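Local coordinates for gliding motility protein MglB (Myxococcus xanthus, PDB 6IZW) that probably serves as a molecular adaptor and guanine-nucleotide exchange factor of the Roadblock/LC7 family in gliding motility, at residues 49-52 with 53-56. The protein carries 1 engineered substitution. Residues are numbered along the deposited sequence; the frame is centred on the assembly and turned at random.
Sequences NIDT and TSLA
The carboxylate of Asp51 has Ser54 N over one face: this amide donates to OD1 of Asp51 at 3.1 Å from 62° out of the carboxylate plane, yet the N-H...O angle of 171° makes the bond nearly straight. Thr53 N reaches the same OD1 of Asp51 close to the plane of the group, also at 3.1 Å, but this second bond is weak and well bent. On the face that Ser54 N occupies, Ser54 OG stands over OD2 of Asp51, 3.4 Å away. Asp51 is thereby the N-cap of helix 52-72; with chi1 at -165°, CG trans to the backbone N, its carboxylate is carried to the amides of Thr53 and Ser54 at the open N-terminal end. Replaced by an alanine, Asp51 would probably leave these two amides without their side-chain acceptor. The backbone continues the helical pattern with i to i+4 bonds, Leu55 N to Asp51 O at 3.0 Å and Ala56 N to Thr52 O at 3.0 Å. Leu55 packs on Phe32 of strand 28-35 and on Ile73 of the second MglB subunit, Ala56 rests against Leu40 and Val34, and Asp51, Thr53 and Ser54 contact a chain of another protein, placing this helix start between sheet and partners.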
loop_
_atom_site.group_PDB
_atom_site.type_symbol
_atom_site.label_atom_id
_atom_site.label_comp_id
_atom_site.label_asym_id
_atom_site.label_seq_id
_atom_site.Cartn_x
_atom_site.Cartn_y
_atom_site.Cartn_z
ATOM N N ASN B 49 -11.978 5.445 -18.852
ATOM C CA ASN B 49 -10.808 6.326 -18.892
ATOM C C ASN B 49 -10.219 6.592 -17.508
ATOM O O ASN B 49 -9.516 7.591 -17.304
ATOM C CB ASN B 49 -11.138 7.655 -19.585
ATOM C CG ASN B 49 -10.262 7.911 -20.800
ATOM O OD1 ASN B 49 -9.097 7.507 -20.837
ATOM N ND2 ASN B 49 -10.821 8.585 -21.803
ATOM N N ILE B 50 -10.492 5.724 -16.543
ATOM C CA ILE B 50 -9.903 5.829 -15.216
ATOM C C ILE B 50 -9.648 4.417 -14.708
ATOM O O ILE B 50 -10.436 3.498 -14.961
ATOM C CB ILE B 50 -10.793 6.647 -14.254
ATOM C CG1 ILE B 50 -9.929 7.493 -13.327
ATOM C CG2 ILE B 50 -11.716 5.757 -13.434
ATOM C CD1 ILE B 50 -10.734 8.357 -12.394
ATOM N N ASP B 51 -8.526 4.243 -14.020
ATOM C CA ASP B 51 -8.044 2.921 -13.631
ATOM C C ASP B 51 -8.458 2.653 -12.187
ATOM O O ASP B 51 -7.728 2.957 -11.242
ATOM C CB ASP B 51 -6.535 2.831 -13.817
ATOM C CG ASP B 51 -6.031 1.402 -13.777
ATOM O OD1 ASP B 51 -6.656 0.570 -13.074
ATOM O OD2 ASP B 51 -5.019 1.114 -14.454
ATOM N N THR B 52 -9.626 2.040 -12.025
ATOM C CA THR B 52 -10.140 1.746 -10.699
ATOM C C THR B 52 -9.358 0.640 -9.988
ATOM O O THR B 52 -9.451 0.523 -8.760
ATOM C CB THR B 52 -11.621 1.372 -10.808
ATOM O OG1 THR B 52 -11.754 0.131 -11.519
ATOM C CG2 THR B 52 -12.372 2.458 -11.570
ATOM N N THR B 53 -8.602 -0.185 -10.717
ATOM C CA THR B 53 -7.782 -1.184 -10.037
ATOM C C THR B 53 -6.585 -0.528 -9.353
ATOM O O THR B 53 -6.278 -0.841 -8.196
ATOM C CB THR B 53 -7.329 -2.265 -11.020
ATOM O OG1 THR B 53 -8.439 -3.122 -11.312
ATOM C CG2 THR B 53 -6.230 -3.107 -10.412
ATOM N N SER B 54 -5.920 0.406 -10.044
ATOM C CA SER B 54 -4.867 1.202 -9.421
ATOM C C SER B 54 -5.412 2.051 -8.276
ATOM O O SER B 54 -4.776 2.160 -7.221
ATOM C CB SER B 54 -4.207 2.103 -10.463
ATOM O OG SER B 54 -3.495 1.365 -11.432
ATOM N N LEU B 55 -6.578 2.672 -8.476
ATOM C CA LEU B 55 -7.182 3.505 -7.438
ATOM C C LEU B 55 -7.408 2.710 -6.161
ATOM O O LEU B 55 -7.040 3.151 -5.066
ATOM C CB LEU B 55 -8.499 4.083 -7.950
ATOM C CG LEU B 55 -8.838 5.562 -7.787
ATOM C CD1 LEU B 55 -7.656 6.481 -8.099
ATOM C CD2 LEU B 55 -10.000 5.862 -8.721
ATOM N N ALA B 56 -7.988 1.515 -6.289
ATOM C CA ALA B 56 -8.230 0.671 -5.125
ATOM C C ALA B 56 -6.939 0.329 -4.393
ATOM O O ALA B 56 -6.935 0.190 -3.163
ATOM C CB ALA B 56 -8.941 -0.612 -5.550
#